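BauA (Acinetobacter baumannii, PDB 6HCP) imports ferric preacinetobactin across the outer membrane as a TonB-dependent siderophore receptor, supplying the pathogen with iron. Local coordinates at residues P269-A272 with D273-L276; Y637-E641 with N642-V646; N259-T262 with A263-I266. One frame throughout, in Å; residues are numbered along the deposited sequence.

How the interactions relate
All three are local contacts at turns in the beta-barrel family region, on the same side of the chain's centre; interaction 2 also takes in the ends of the two strands it joins, 622-637 and 645-662. Interactions 3 and 1 lie in the same loop, between strand 258-259 and strand 282-297, with centres about 18 Å apart. Interactions 2 and 3 are surface contacts, whereas interaction 1 is partly buried. Interactions 2 and 3 touch through packing, with Thr643 OG1 3.3 Å from Thr262 CG2. The chemistry differs. Interaction 1 adds a salt bridge to its turn, interaction 2 stacks an amide on a ring, and interaction 3 uses a serine hydroxyl and carbonyl to accept backbone N-H groups.

Interaction 1 of 3, residues P269-A272 with D273-L276; sequences PPKA and DTLL. With EDO (1,2-ethanediol), chain B.
Lys271 and Asp273 both place CG between their own backbone N and carbonyl carbon, each with chi1 near 57°, and this brings the two side chains together. The lysine chain runs extended through CD and CE, then bends at its last torsion. The bend turns NZ towards the carboxylate. NZ reaches Asp273 OD1 at 2.8 Å in a salt bridge, on the syn side but 33° out of the carboxylate plane. The chain lies beside the same oxygen, with Lys271 CG 3.4 Å from Asp273 OD1.

Thr274 comes back to the backbone of Lys271. Its OG1 stands anti to its carbonyl carbon and donates to Lys271 O at 2.6 Å. Thr274 N donates to Lys271 O as well, at 3.0 Å. One carbonyl oxygen is thus gripped by two donors from a single residue, which ties the rotation of the threonine to the backbone. Pro270 packs on the same threonine, with CB 3.5 Å from Thr274 OG1. Farther along, Pro270 CG faces Leu276 CD2 at 4.4 Å, and Trp682 touches both residues. A water donates to Ala272 O and Thr274 O, linking the two carbonyls. Leu275 N donates to O1 of an ethanediol, probably from the crystallisation liquor, at 2.9 Å.

Asp273 is also held to Asn218 by a backbone hydrogen bond. The whole is a type I beta turn from Lys271 to Thr274, reinforced by side chains, in a long loop leading to strand 282-297 of the TonB-dependent receptor barrel.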
loop_
_atom_site.group_PDB
_atom_site.type_symbol
_atom_site.label_atom_id
_atom_site.label_comp_id
_atom_site.label_asym_id
_atom_site.label_seq_id
_atom_site.Cartn_x
_atom_site.Cartn_y
_atom_site.Cartn_z
ATOM N N PRO A 269 -14.140 -5.781 -13.276
ATOM C CA PRO A 269 -12.769 -6.213 -13.501
ATOM C C PRO A 269 -12.233 -6.977 -12.296
ATOM O O PRO A 269 -12.497 -6.616 -11.158
ATOM C CB PRO A 269 -11.989 -4.916 -13.745
ATOM C CG PRO A 269 -12.841 -3.825 -13.161
ATOM C CD PRO A 269 -14.276 -4.315 -13.246
ATOM N N PRO A 270 -11.549 -8.109 -12.534
ATOM C CA PRO A 270 -10.738 -8.766 -11.509
ATOM C C PRO A 270 -9.659 -7.806 -11.010
ATOM O O PRO A 270 -9.426 -6.746 -11.614
ATOM C CB PRO A 270 -10.073 -9.944 -12.244
ATOM C CG PRO A 270 -10.915 -10.143 -13.474
ATOM C CD PRO A 270 -11.435 -8.769 -13.839
ATOM N N LYS A 271 -8.939 -8.217 -9.967
ATOM C CA LYS A 271 -7.893 -7.351 -9.428
ATOM C C LYS A 271 -6.847 -7.086 -10.515
ATOM O O LYS A 271 -6.606 -7.929 -11.410
ATOM C CB LYS A 271 -7.309 -7.942 -8.136
ATOM C CG LYS A 271 -6.737 -9.338 -8.227
ATOM C CD LYS A 271 -6.217 -9.816 -6.866
ATOM C CE LYS A 271 -5.669 -11.228 -6.900
ATOM N NZ LYS A 271 -4.547 -11.360 -7.864
ATOM N N ALA A 272 -6.163 -5.952 -10.364
ATOM C CA ALA A 272 -5.389 -5.346 -11.438
ATOM C C ALA A 272 -4.219 -6.232 -11.879
ATOM O O ALA A 272 -3.781 -6.124 -13.029
ATOM C CB ALA A 272 -4.928 -3.967 -11.023
ATOM N N ASP A 273 -3.713 -7.122 -11.001
ATOM C CA ASP A 273 -2.539 -7.920 -11.346
ATOM C C ASP A 273 -2.934 -9.281 -11.946
ATOM O O ASP A 273 -2.086 -10.097 -12.201
ATOM C CB ASP A 273 -1.577 -8.102 -10.161
ATOM C CG ASP A 273 -2.205 -8.729 -8.925
ATOM O OD1 ASP A 273 -3.406 -9.037 -8.959
ATOM O OD2 ASP A 273 -1.495 -8.866 -7.911
ATOM N N THR A 274 -4.207 -9.464 -12.290
ATOM C CA THR A 274 -4.698 -10.688 -12.899
ATOM C C THR A 274 -4.204 -10.763 -14.356
ATOM O O THR A 274 -4.369 -9.825 -15.095
ATOM C CB THR A 274 -6.229 -10.729 -12.852
ATOM O OG1 THR A 274 -6.689 -10.568 -11.507
ATOM C CG2 THR A 274 -6.823 -11.982 -13.447
ATOM N N LEU A 275 -3.799 -11.957 -14.789
ATOM C CA LEU A 275 -3.504 -12.235 -16.185
ATOM C C LEU A 275 -4.650 -13.075 -16.755
ATOM O O LEU A 275 -4.903 -14.175 -16.298
ATOM C CB LEU A 275 -2.181 -12.989 -16.291
ATOM C CG LEU A 275 -1.788 -13.356 -17.716
ATOM C CD1 LEU A 275 -1.603 -12.105 -18.567
ATOM C CD2 LEU A 275 -0.543 -14.221 -17.729
ATOM N N LEU A 276 -5.341 -12.536 -17.754
ATOM C CA LEU A 276 -6.533 -13.194 -18.321
ATOM C C LEU A 276 -6.217 -13.942 -19.625
ATOM O O LEU A 276 -7.118 -14.347 -20.357
ATOM C CB LEU A 276 -7.610 -12.137 -18.545
ATOM C CG LEU A 276 -8.237 -11.572 -17.274
ATOM C CD1 LEU A 276 -9.325 -10.580 -17.616
ATOM C CD2 LEU A 276 -8.800 -12.692 -16.390
HETATM C C1 EDO B . -4.018 -13.816 -11.748
HETATM O O1 EDO B . -3.388 -14.217 -12.955
HETATM C C2 EDO B . -4.680 -15.077 -11.250
HETATM O O2 EDO B . -4.748 -15.864 -12.445
HETATM O O HOH W 1 -3.041 -6.872 -15.397
#

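Interaction 2 of 3, residues Y637-E641 with N642-V646; sequences YINAE and NTLSV. With EDO (1,2-ethanediol), chain X.
Tyr637 lies flat against the side chain of Asn642. From CB outward, Tyr637 CB and CG both lie near the amide nitrogen, with CG 3.6 Å from Asn642 ND2. CD1 meets CA and CB of Asn642, and CE1 approaches the backbone O of Asn642. CE2 and CZ pass near Asn642 OD1. At the tip, OH is hydrogen-bonded to Lys635. The amide plane is only 13° from the ring plane, and Asn642 CG sits 3.7 Å above the ring. Asn642 CB adds a CH-pi contact over the same face, 4.0 Å from the ring centroid.

Asn642 ND2 donates to Asn639 O at 3.1 Å, in the planes of both the carbonyl and the amide, while OD1 accepts from Thr600 N. These bonds hold the amide flat over the ring. Asn642 N also donates to Asn639 O, closing a type I turn.

Asn639 binds the backbone that follows the turn. Its chi1 of 60° directs OD1 there. OD1 accepts from Thr643 N at 2.9 Å, on a lone pair, and from Leu644 N, which comes from above the carbonyl plane. Asn639 ND2 donates to Thr643 OG1 at 3.0 Å. Where strands 622-637 and 645-662 meet, Tyr637 and Ser645 form an antiparallel non-hydrogen-bonded pair. Beside it, Ile638 N binds Leu644 O at 2.8 Å, and Ile638 packs on Leu644 and Val646. An ethanediol, probably from the crystallisation liquor, donates to Thr643 O and accepts from Ser645 N.

The asparagine side chains add to the backbone bonds, so amide groups of side chain and backbone together hold this hairpin connection.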
loop_
_atom_site.group_PDB
_atom_site.type_symbol
_atom_site.label_atom_id
_atom_site.label_comp_id
_atom_site.label_asym_id
_atom_site.label_seq_id
_atom_site.Cartn_x
_atom_site.Cartn_y
_atom_site.Cartn_z
ATOM N N TYR A 637 -16.347 3.914 -25.071
ATOM C CA TYR A 637 -17.194 2.923 -25.661
ATOM C C TYR A 637 -16.367 1.738 -26.125
ATOM O O TYR A 637 -15.253 1.880 -26.678
ATOM C CB TYR A 637 -18.024 3.518 -26.803
ATOM C CG TYR A 637 -19.123 4.406 -26.303
ATOM C CD1 TYR A 637 -20.238 3.858 -25.687
ATOM C CD2 TYR A 637 -18.964 5.781 -26.254
ATOM C CE1 TYR A 637 -21.219 4.663 -25.139
ATOM C CE2 TYR A 637 -19.933 6.598 -25.694
ATOM C CZ TYR A 637 -21.089 6.035 -25.189
ATOM O OH TYR A 637 -22.032 6.818 -24.589
ATOM N N ILE A 638 -16.979 0.559 -26.014
ATOM C CA ILE A 638 -16.322 -0.691 -26.359
ATOM C C ILE A 638 -16.791 -1.179 -27.738
ATOM O O ILE A 638 -16.061 -1.908 -28.422
ATOM C CB ILE A 638 -16.541 -1.720 -25.227
ATOM C CG1 ILE A 638 -15.848 -1.232 -23.949
ATOM C CG2 ILE A 638 -16.073 -3.118 -25.617
ATOM C CD1 ILE A 638 -14.375 -0.872 -24.128
ATOM N N ASN A 639 -17.987 -0.756 -28.158
ATOM C CA ASN A 639 -18.476 -1.104 -29.516
ATOM C C ASN A 639 -19.057 0.133 -30.196
ATOM O O ASN A 639 -19.357 1.126 -29.565
ATOM C CB ASN A 639 -19.496 -2.244 -29.512
ATOM C CG ASN A 639 -20.759 -1.964 -28.712
ATOM O OD1 ASN A 639 -21.049 -0.832 -28.328
ATOM N ND2 ASN A 639 -21.507 -3.018 -28.424
ATOM N N ALA A 640 -19.091 0.077 -31.528
ATOM C CA ALA A 640 -19.479 1.212 -32.364
ATOM C C ALA A 640 -20.987 1.463 -32.243
ATOM O O ALA A 640 -21.461 2.560 -32.535
ATOM C CB ALA A 640 -19.070 0.955 -33.794
ATOM N N GLU A 641 -21.727 0.432 -31.825
ATOM C CA GLU A 641 -23.165 0.553 -31.504
ATOM C C GLU A 641 -23.370 1.390 -30.237
ATOM O O GLU A 641 -24.478 1.864 -29.977
ATOM C CB GLU A 641 -23.801 -0.830 -31.322
ATOM C CG GLU A 641 -23.825 -1.667 -32.593
ATOM C CD GLU A 641 -22.487 -2.210 -33.067
ATOM O OE1 GLU A 641 -21.600 -2.470 -32.201
ATOM O OE2 GLU A 641 -22.277 -2.241 -34.313
ATOM N N ASN A 642 -22.297 1.565 -29.451
ATOM C CA ASN A 642 -22.297 2.343 -28.220
ATOM C C ASN A 642 -23.278 1.744 -27.195
ATOM O O ASN A 642 -23.818 2.466 -26.359
ATOM C CB ASN A 642 -22.610 3.821 -28.444
ATOM C CG ASN A 642 -21.540 4.642 -29.145
ATOM O OD1 ASN A 642 -21.718 5.839 -29.292
ATOM N ND2 ASN A 642 -20.439 4.040 -29.581
ATOM N N THR A 643 -23.419 0.415 -27.194
ATOM C CA THR A 643 -24.253 -0.270 -26.201
ATOM C C THR A 643 -23.386 -0.899 -25.098
ATOM O O THR A 643 -23.908 -1.430 -24.140
ATOM C CB THR A 643 -25.137 -1.318 -26.881
ATOM O OG1 THR A 643 -24.294 -2.132 -27.701
ATOM C CG2 THR A 643 -26.244 -0.680 -27.697
ATOM N N LEU A 644 -22.063 -0.885 -25.279
ATOM C CA LEU A 644 -21.138 -1.333 -24.246
ATOM C C LEU A 644 -20.109 -0.231 -24.024
ATOM O O LEU A 644 -19.596 0.326 -24.985
ATOM C CB LEU A 644 -20.427 -2.618 -24.650
ATOM C CG LEU A 644 -21.266 -3.891 -24.747
ATOM C CD1 LEU A 644 -20.426 -5.024 -25.311
ATOM C CD2 LEU A 644 -21.839 -4.273 -23.399
ATOM N N SER A 645 -19.807 0.028 -22.745
ATOM C CA SER A 645 -18.811 1.021 -22.368
ATOM C C SER A 645 -18.118 0.595 -21.068
ATOM O O SER A 645 -18.598 -0.284 -20.364
ATOM C CB SER A 645 -19.432 2.367 -22.213
ATOM O OG SER A 645 -20.353 2.366 -21.145
ATOM N N VAL A 646 -16.972 1.233 -20.809
ATOM C CA VAL A 646 -16.286 1.132 -19.541
ATOM C C VAL A 646 -16.135 2.533 -18.984
ATOM O O VAL A 646 -15.996 3.504 -19.717
ATOM C CB VAL A 646 -14.922 0.443 -19.672
ATOM C CG1 VAL A 646 -15.083 -0.987 -20.104
ATOM C CG2 VAL A 646 -13.993 1.198 -20.620
HETATM C C1 EDO X . -22.060 -0.462 -20.068
HETATM O O1 EDO X . -21.566 -1.553 -20.850
HETATM C C2 EDO X . -23.339 0.088 -20.670
HETATM O O2 EDO X . -24.058 -0.991 -21.284
#

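Interaction 3 of 3, residues N259-T262 with A263-I266; sequences NVST and AVGI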
loop_
_atom_site.group_PDB
_atom_site.type_symbol
_atom_site.label_atom_id
_atom_site.label_comp_id
_atom_site.label_asym_id
_atom_site.label_seq_id
_atom_site.Cartn_x
_atom_site.Cartn_y
_atom_site.Cartn_z
ATOM N N ASN A 259 -12.857 -10.673 -25.263
ATOM C CA ASN A 259 -14.047 -10.195 -25.978
ATOM C C ASN A 259 -15.284 -10.326 -25.092
ATOM O O ASN A 259 -15.392 -11.236 -24.279
ATOM C CB ASN A 259 -14.209 -10.937 -27.308
ATOM C CG ASN A 259 -13.123 -10.567 -28.299
ATOM O OD1 ASN A 259 -12.490 -9.523 -28.158
ATOM N ND2 ASN A 259 -12.771 -11.487 -29.186
ATOM N N VAL A 260 -16.245 -9.427 -25.324
ATOM C CA VAL A 260 -17.498 -9.395 -24.632
ATOM C C VAL A 260 -18.615 -9.271 -25.679
ATOM O O VAL A 260 -18.389 -8.791 -26.796
ATOM C CB VAL A 260 -17.554 -8.254 -23.600
ATOM C CG1 VAL A 260 -16.678 -8.560 -22.399
ATOM C CG2 VAL A 260 -17.164 -6.899 -24.190
ATOM N N SER A 261 -19.830 -9.618 -25.263
ATOM C CA SER A 261 -21.045 -9.433 -26.082
ATOM C C SER A 261 -22.023 -8.542 -25.331
ATOM O O SER A 261 -22.007 -8.479 -24.095
ATOM C CB SER A 261 -21.664 -10.766 -26.409
ATOM O OG SER A 261 -22.102 -11.421 -25.223
ATOM N N THR A 262 -23.005 -8.011 -26.066
ATOM C CA THR A 262 -24.083 -7.266 -25.448
ATOM C C THR A 262 -24.986 -8.220 -24.656
ATOM O O THR A 262 -25.522 -7.832 -23.639
ATOM C CB THR A 262 -24.884 -6.482 -26.494
ATOM O OG1 THR A 262 -25.361 -7.420 -27.458
ATOM C CG2 THR A 262 -24.058 -5.429 -27.195
ATOM N N ALA A 263 -25.124 -9.465 -25.121
ATOM C CA ALA A 263 -25.980 -10.464 -24.447
ATOM C C ALA A 263 -25.470 -10.721 -23.029
ATOM O O ALA A 263 -26.236 -10.754 -22.089
ATOM C CB ALA A 263 -26.038 -11.748 -25.247
ATOM N N VAL A 264 -24.146 -10.796 -22.867
ATOM C CA VAL A 264 -23.580 -11.173 -21.585
ATOM C C VAL A 264 -23.203 -9.922 -20.786
ATOM O O VAL A 264 -23.396 -9.881 -19.585
ATOM C CB VAL A 264 -22.381 -12.107 -21.779
ATOM C CG1 VAL A 264 -21.621 -12.337 -20.476
ATOM C CG2 VAL A 264 -22.831 -13.414 -22.422
ATOM N N GLY A 265 -22.588 -8.942 -21.449
ATOM C CA GLY A 265 -22.185 -7.710 -20.807
ATOM C C GLY A 265 -20.760 -7.792 -20.259
ATOM O O GLY A 265 -20.102 -8.833 -20.363
ATOM N N ILE A 266 -20.319 -6.683 -19.665
ATOM C CA ILE A 266 -18.986 -6.536 -19.114
ATOM C C ILE A 266 -19.070 -6.725 -17.604
ATOM O O ILE A 266 -19.649 -5.908 -16.898
ATOM C CB ILE A 266 -18.378 -5.166 -19.466
ATOM C CG1 ILE A 266 -18.261 -4.996 -20.983
ATOM C CG2 ILE A 266 -17.028 -4.982 -18.783
ATOM C CD1 ILE A 266 -17.978 -3.612 -21.447
HETATM O O HOH W 2 -19.410 -10.630 -22.548
#
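Ala263 begins the return of the chain by setting its CB 3.9 Å from Ser261 OG. Next comes Val264, which meets the serine hydroxyl with both backbone and side chain. Its N donates to Ser261 OG at 3.2 Å, and its CG2 packs at 3.5 Å from that oxygen. Ser261 carries OG between its backbone N and carbonyl carbon, with chi1 64°, and this turns the hydroxyl towards the chain ahead. Val264 N also makes a weak bond to Ser261 O.

Gly265 forms the stronger backbone link. Its N donates to Ser261 O at 2.7 Å, nearly in line with the C=O bond. Together with the hydroxyl bond this makes an ST motif around a single helix-like turn. At phi 91° and psi 179° a CB would press against the carbonyl O of Val264, so the lack of a side chain lets the chain leave the turn here. The carbonyl oxygen of Gly265 accepts from a water that in turn accepts from Ser261 N, so the water bridges the base of the loop. Ile266 ends the walk with CG1 3.9 Å from Val260 CG2, an apolar contact between the residues that flank the turn.

The turn follows strand 258-259, which pairs in parallel with strand 320-325. Val260 rests on Ile325 of that strand and on Leu690, and its N is bonded to Asn689 OD1. Thr262 also packs against the connection between strands 622-637 and 645-662, at Asn639.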